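Local atomic coordinates of dual function macrocyclase-peptidase POPB (Galerina marginata, PDB entry 5N4B), a protein that cleaves peptide bonds after proline and macrocyclises peptides, a dual activity used in making the amanitin toxins. Residues F373-Y377 with A405-A409; F515-Y519 with G724-K728. The protein carries 1 engineered substitution. One frame throughout, in Å; residues are numbered along the deposited sequence. Where two conformers were deposited one is given.

Contact 1: residues F373-Y377 with A405-A409; sequences FVAIY and AASIA
Ile408 packs against Val374 and Ile376 where two neighbouring blades of the seven-bladed beta-propeller lie face on face. Strand 405-409 is the first strand of one four-stranded blade and strand 372-379 the second strand of the blade before it. They come from different sheets, so the axes of the two segments stay 7.8 Å apart and run at 160° with no hydrogen bond across them; the contact is made by side chains reaching across to the other strand's side chains and backbone.

Ile408 can be followed outward. Its CB points at the opposite blade and divides the chain: CG2 lies anti to the backbone N, while CG1 stands beside that N (chi1 -50°). Ile408 CG1 meets CD1 of Ile376, in the one described of its two deposited conformers, at 3.6 Å and CG1 of Val374 at 4.0 Å, and thus sits between the two residues. The nearly extended chi2 (160°) then carries CD1 to Val374. A beta-branched isoleucine suits this place, since its longer branch spans to the next sheet and its second methyl adds apolar bulk.

Ile376 runs past Ile408 in the reverse direction, and in this conformer its CD1 settles over the backbone of Ala406 and Ser407, with Ile376 CD1 3.3 Å from Ala406 O. The small side chain of Ala406 is consistent with this close approach.

Two hydrogen bonds flank the apolar layer: Ile408 N donates to Gln364 OE1 and Ala406 N to Asp383 OD2, both from the preceding blade. Ser407, whose CB turns from the interface, packs against a polar side chain of the bound peptide. At the Val374 end, Ile408 CD1 rests 3.6 Å from Val374 CG1 and 3.4 Å from Val374 O.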
ATOM      1  N   PHE A 373      13.228  20.272 -12.003  1.00 10.32           N
ATOM      2  CA  PHE A 373      12.288  19.180 -11.798  1.00 10.38           C
ATOM      3  C   PHE A 373      13.050  17.875 -11.746  1.00 11.09           C
ATOM      4  O   PHE A 373      13.951  17.647 -12.543  1.00 12.44           O
ATOM      5  CB  PHE A 373      11.219  19.133 -12.883  1.00 10.43           C
ATOM      6  CG  PHE A 373      10.376  20.361 -12.937  1.00  9.81           C
ATOM      7  CD1 PHE A 373       9.241  20.441 -12.159  1.00 13.45           C
ATOM      8  CD2 PHE A 373      10.747  21.432 -13.700  1.00 12.57           C
ATOM      9  CE1 PHE A 373       8.453  21.571 -12.169  1.00 14.76           C
ATOM     10  CE2 PHE A 373       9.941  22.563 -13.719  1.00 12.73           C
ATOM     11  CZ  PHE A 373       8.821  22.644 -12.973  1.00 13.11           C
ATOM     12  N   VAL A 374      12.689  17.010 -10.803  1.00 10.11           N
ATOM     13  CA  VAL A 374      13.235  15.657 -10.685  1.00  8.27           C
ATOM     14  C   VAL A 374      12.098  14.718 -11.056  1.00  8.96           C
ATOM     15  O   VAL A 374      10.986  14.863 -10.548  1.00  8.85           O
ATOM     16  CB  VAL A 374      13.780  15.376  -9.280  1.00  9.90           C
ATOM     17  CG1 VAL A 374      14.492  14.037  -9.220  1.00 10.25           C
ATOM     18  CG2 VAL A 374      14.718  16.505  -8.804  1.00 11.08           C
ATOM     19  N   ALA A 375      12.363  13.788 -11.989  1.00  8.49           N
ATOM     20  CA  ALA A 375      11.344  12.897 -12.528  1.00  9.81           C
ATOM     21  C   ALA A 375      11.793  11.466 -12.355  1.00  8.72           C
ATOM     22  O   ALA A 375      12.956  11.139 -12.578  1.00 10.34           O
ATOM     23  CB  ALA A 375      11.160  13.146 -14.027  1.00 12.51           C
ATOM     24  N   ILE A 376      10.849  10.602 -11.989  1.00  8.36           N
ATOM     25  CA  ILE A 376      11.070   9.156 -11.970  0.67  8.15           C
ATOM     26  C   ILE A 376      10.196   8.568 -13.050  1.00  9.33           C
ATOM     27  O   ILE A 376       8.971   8.783 -13.061  1.00  9.13           O
ATOM     28  CB  ILE A 376      10.775   8.536 -10.607  0.67  8.51           C
ATOM     29  CG1 ILE A 376      11.815   9.034  -9.614  0.67 11.93           C
ATOM     30  CG2 ILE A 376      10.810   6.984 -10.705  0.67  9.77           C
ATOM     31  CD1 ILE A 376      11.477   8.666  -8.218  0.67 12.00           C
ATOM     32  N   TYR A 377      10.838   7.854 -13.973  1.00  9.61           N
ATOM     33  CA  TYR A 377      10.187   7.062 -15.002  1.00  9.04           C
ATOM     34  C   TYR A 377      10.298   5.601 -14.638  1.00  9.24           C
ATOM     35  O   TYR A 377      11.360   5.124 -14.186  1.00 12.86           O
ATOM     36  CB  TYR A 377      10.842   7.275 -16.351  1.00 10.88           C
ATOM     37  CG  TYR A 377      10.416   8.531 -17.026  1.00 11.09           C
ATOM     38  CD1 TYR A 377       9.266   8.538 -17.772  1.00  9.88           C
ATOM     39  CD2 TYR A 377      11.148   9.694 -16.920  1.00 13.30           C
ATOM     40  CE1 TYR A 377       8.813   9.701 -18.412  1.00  9.79           C
ATOM     41  CE2 TYR A 377      10.737  10.838 -17.579  1.00 14.60           C
ATOM     42  CZ  TYR A 377       9.562  10.823 -18.292  1.00 15.01           C
ATOM     43  OH  TYR A 377       9.198  12.026 -18.867  1.00 15.98           O
ATOM     44  N   ALA A 405      13.260   0.267  -7.326  1.00 10.21           N
ATOM     45  CA  ALA A 405      12.222   1.270  -7.143  1.00 10.04           C
ATOM     46  C   ALA A 405      12.816   2.488  -6.455  1.00  9.76           C
ATOM     47  O   ALA A 405      13.653   2.361  -5.540  1.00 11.63           O
ATOM     48  CB  ALA A 405      11.061   0.728  -6.297  1.00 12.63           C
ATOM     49  N   ALA A 406      12.397   3.673  -6.883  1.00  9.21           N
ATOM     50  CA  ALA A 406      12.941   4.929  -6.377  1.00  9.90           C
ATOM     51  C   ALA A 406      11.826   5.908  -6.019  1.00 11.59           C
ATOM     52  O   ALA A 406      10.753   5.906  -6.624  1.00 13.58           O
ATOM     53  CB  ALA A 406      13.806   5.562  -7.413  1.00 11.87           C
ATOM     54  N   SER A 407      12.079   6.746  -5.027  1.00  9.86           N
ATOM     55  CA  SER A 407      11.205   7.867  -4.692  1.00 11.41           C
ATOM     56  C   SER A 407      12.034   9.106  -4.383  1.00 11.28           C
ATOM     57  O   SER A 407      13.211   9.002  -4.019  1.00 12.42           O
ATOM     58  CB  SER A 407      10.414   7.597  -3.431  1.00 15.11           C
ATOM     59  OG  SER A 407       9.732   6.391  -3.495  1.00 24.32           O
ATOM     60  N   ILE A 408      11.417  10.283  -4.591  1.00 12.61           N
ATOM     61  CA  ILE A 408      12.064  11.573  -4.356  1.00 13.46           C
ATOM     62  C   ILE A 408      11.521  12.124  -3.065  1.00 14.86           C
ATOM     63  O   ILE A 408      10.315  12.072  -2.840  1.00 15.52           O
ATOM     64  CB  ILE A 408      11.775  12.565  -5.489  1.00 14.64           C
ATOM     65  CG1 ILE A 408      12.049  11.978  -6.862  1.00 13.69           C
ATOM     66  CG2 ILE A 408      12.596  13.861  -5.283  1.00 16.35           C
ATOM     67  CD1 ILE A 408      11.345  12.730  -7.965  1.00 19.01           C
ATOM     68  N   ALA A 409      12.380  12.747  -2.284  1.00 12.56           N
ATOM     69  CA  ALA A 409      12.012  13.480  -1.069  1.00 15.71           C
ATOM     70  C   ALA A 409      12.715  14.834  -1.085  1.00 14.18           C
ATOM     71  O   ALA A 409      13.950  14.905  -1.185  1.00 14.98           O
ATOM     72  CB  ALA A 409      12.453  12.712   0.171  1.00 20.19           C
TER

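Contact 2: residues F515-Y519 with G724-K728; sequences FLQTY and GLELK
Tyr519 packs its ring among Leu725, Glu726 and Leu727, joining the end of helix 510-519 to the C-terminal tail of the alpha/beta-hydrolase domain. Tyr519 CD1 lies 3.6 Å from Leu725 CB, and Glu726 O approaches the ring edge near its plane. Farther out, Tyr519 OH is 3.6 Å from Leu727 CD2. Leu727 CD2 also presses on Thr518 CG2, a tight carbon pair at 3.4 Å. A long aromatic suits the helix end because it can touch three successive tail residues, whereas the leucines supply branched apolar surface.

Around these groups lies a second layer. With OG1 beside the backbone N (chi1 -66°), the methyl CG2 of Thr518 lies over the centre of one face of the Tyr519 ring; OG1 is hydrogen-bonded to Thr514 O in the preceding turn. Phe515 offers a ring face to Tyr519 CD2, and Leu72 adds packing from helix 68-80. On the tail side, Gly724 closes helix 705-722 in a Schellman motif with positive phi.

Two waters complete the junction. One donates to Thr518 O and accepts from Lys728 N; the other accepts from Tyr519 OH at 2.7 Å and donates to Leu725 O at 2.9 Å.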
ATOM      1  N   PHE A 515      14.295 -17.082   3.154  1.00 10.62           N
ATOM      2  CA  PHE A 515      13.636 -18.279   2.662  1.00 10.88           C
ATOM      3  C   PHE A 515      14.319 -18.812   1.410  1.00 10.54           C
ATOM      4  O   PHE A 515      14.565 -20.018   1.279  1.00 11.67           O
ATOM      5  CB  PHE A 515      12.178 -17.976   2.371  1.00 10.20           C
ATOM      6  CG  PHE A 515      11.335 -19.162   1.983  1.00 11.45           C
ATOM      7  CD1 PHE A 515      11.259 -19.549   0.663  1.00 13.51           C
ATOM      8  CD2 PHE A 515      10.656 -19.884   2.943  1.00 11.84           C
ATOM      9  CE1 PHE A 515      10.490 -20.616   0.293  1.00 13.03           C
ATOM     10  CE2 PHE A 515       9.876 -20.949   2.574  1.00 12.67           C
ATOM     11  CZ  PHE A 515       9.800 -21.327   1.262  1.00 13.63           C
ATOM     12  N   LEU A 516      14.657 -17.928   0.483  1.00 10.28           N
ATOM     13  CA  LEU A 516      15.280 -18.362  -0.762  1.00 10.48           C
ATOM     14  C   LEU A 516      16.595 -19.064  -0.489  1.00 12.33           C
ATOM     15  O   LEU A 516      16.904 -20.102  -1.095  1.00 13.54           O
ATOM     16  CB  LEU A 516      15.514 -17.173  -1.708  1.00 11.77           C
ATOM     17  CG  LEU A 516      14.278 -16.337  -2.101  1.00 11.47           C
ATOM     18  CD1 LEU A 516      14.631 -15.385  -3.191  1.00 11.90           C
ATOM     19  CD2 LEU A 516      13.105 -17.171  -2.501  1.00 11.55           C
ATOM     20  N   GLN A 517      17.409 -18.490   0.371  1.00 10.88           N
ATOM     21  CA  GLN A 517      18.686 -19.101   0.718  1.00 11.66           C
ATOM     22  C   GLN A 517      18.505 -20.396   1.493  1.00 12.58           C
ATOM     23  O   GLN A 517      19.193 -21.378   1.214  1.00 16.26           O
ATOM     24  CB  GLN A 517      19.530 -18.097   1.496  1.00 13.89           C
ATOM     25  CG  GLN A 517      20.932 -18.596   1.803  1.00 15.96           C
ATOM     26  CD  GLN A 517      21.865 -17.549   2.367  1.00 16.59           C
ATOM     27  OE1 GLN A 517      21.574 -16.384   2.420  1.00 17.86           O
ATOM     28  NE2 GLN A 517      23.003 -18.014   2.847  1.00 22.98           N
ATOM     29  N   THR A 518      17.566 -20.448   2.408  1.00 11.56           N
ATOM     30  CA  THR A 518      17.382 -21.622   3.247  1.00 12.40           C
ATOM     31  C   THR A 518      16.972 -22.827   2.429  1.00 13.57           C
ATOM     32  O   THR A 518      17.411 -23.948   2.687  1.00 16.95           O
ATOM     33  CB  THR A 518      16.320 -21.303   4.304  1.00 14.15           C
ATOM     34  OG1 THR A 518      16.823 -20.276   5.201  1.00 15.06           O
ATOM     35  CG2 THR A 518      15.952 -22.510   5.135  1.00 14.51           C
ATOM     36  N   TYR A 519      16.118 -22.627   1.459  1.00 13.16           N
ATOM     37  CA  TYR A 519      15.516 -23.712   0.719  1.00 13.83           C
ATOM     38  C   TYR A 519      15.963 -23.788  -0.731  1.00 13.68           C
ATOM     39  O   TYR A 519      15.561 -24.754  -1.425  1.00 16.21           O
ATOM     40  CB  TYR A 519      13.993 -23.591   0.793  1.00 13.32           C
ATOM     41  CG  TYR A 519      13.419 -23.820   2.151  1.00 14.02           C
ATOM     42  CD1 TYR A 519      13.418 -25.098   2.722  1.00 14.53           C
ATOM     43  CD2 TYR A 519      12.797 -22.798   2.836  1.00 13.81           C
ATOM     44  CE1 TYR A 519      12.855 -25.325   3.962  1.00 14.18           C
ATOM     45  CE2 TYR A 519      12.214 -23.032   4.053  1.00 13.78           C
ATOM     46  CZ  TYR A 519      12.248 -24.295   4.598  1.00 13.52           C
ATOM     47  OH  TYR A 519      11.632 -24.479   5.830  1.00 16.52           O
ATOM     48  N   GLY A 724       7.064 -29.898   0.330  1.00 17.16           N
ATOM     49  CA  GLY A 724       7.991 -30.967   0.667  1.00 18.47           C
ATOM     50  C   GLY A 724       9.421 -30.509   0.839  1.00 19.34           C
ATOM     51  O   GLY A 724      10.343 -31.318   0.683  1.00 25.22           O
ATOM     52  N   LEU A 725       9.645 -29.242   1.181  1.00 16.73           N
ATOM     53  CA  LEU A 725      10.993 -28.736   1.359  1.00 18.66           C
ATOM     54  C   LEU A 725      11.492 -28.998   2.760  1.00 20.43           C
ATOM     55  O   LEU A 725      10.763 -28.818   3.743  1.00 20.96           O
ATOM     56  CB  LEU A 725      11.033 -27.241   1.096  1.00 16.10           C
ATOM     57  CG  LEU A 725      10.399 -26.757  -0.204  1.00 15.74           C
ATOM     58  CD1 LEU A 725      10.444 -25.262  -0.302  1.00 16.16           C
ATOM     59  CD2 LEU A 725      11.075 -27.415  -1.409  1.00 20.74           C
ATOM     60  N   GLU A 726      12.783 -29.300   2.843  1.00 21.00           N
ATOM     61  CA  GLU A 726      13.417 -29.672   4.084  1.00 23.95           C
ATOM     62  C   GLU A 726      14.552 -28.703   4.345  1.00 23.81           C
ATOM     63  O   GLU A 726      15.191 -28.181   3.406  1.00 26.45           O
ATOM     64  CB  GLU A 726      13.967 -31.111   4.042  1.00 30.03           C
ATOM     65  CG  GLU A 726      12.920 -32.171   3.722  1.00 36.03           C
ATOM     66  CD  GLU A 726      11.945 -32.421   4.855  1.00 49.56           C
ATOM     67  OE1 GLU A 726      12.006 -31.707   5.878  1.00 51.38           O
ATOM     68  OE2 GLU A 726      11.103 -33.340   4.723  1.00 59.39           O
ATOM     69  N   LEU A 727      14.756 -28.455   5.635  1.00 28.80           N
ATOM     70  CA  LEU A 727      15.923 -27.716   6.088  1.00 32.39           C
ATOM     71  C   LEU A 727      17.165 -28.564   5.865  1.00 36.21           C
ATOM     72  O   LEU A 727      17.170 -29.765   6.154  1.00 42.15           O
ATOM     73  CB  LEU A 727      15.748 -27.328   7.558  1.00 27.88           C
ATOM     74  CG  LEU A 727      14.612 -26.323   7.819  1.00 28.46           C
ATOM     75  CD1 LEU A 727      14.354 -26.138   9.300  1.00 31.37           C
ATOM     76  CD2 LEU A 727      14.971 -24.997   7.176  1.00 24.48           C
ATOM     77  N   LYS A 728      18.202 -27.934   5.321  1.00 47.33           N
ATOM     78  CA  LYS A 728      19.371 -28.635   4.779  1.00 53.81           C
ATOM     79  C   LYS A 728      20.653 -28.100   5.388  1.00 56.40           C
ATOM     80  O   LYS A 728      21.229 -28.742   6.276  1.00 63.00           O
ATOM     81  CB  LYS A 728      19.416 -28.497   3.224  1.00 51.72           C
TER
HETATM   82  O   HOH W   1      18.602 -25.171   5.050  1.00 37.74           O
HETATM   83  O   HOH W   2      10.766 -27.077   6.059  1.00 14.26           O

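The two contacts belong to different domains, with centres about 37 Å apart and nearest atoms about 16 Å apart, and share no helix or strand. Contact 1 is buried and joins two sheets of the propeller, so aliphatic branches pack on one another and on backbone, and the neighbouring polar side chains take up backbone N-H groups. Contact 2 lies at the surface of the hydrolase domain and joins a helix end to an irregular tail; there an aromatic ring does much of the packing, and water links backbone groups and a tyrosine hydroxyl. Neither has a direct hydrogen bond between its segments. Both lie away from the charge-relay site, whose serine is replaced by an engineered alanine here, though contact 1 borders the bound peptide.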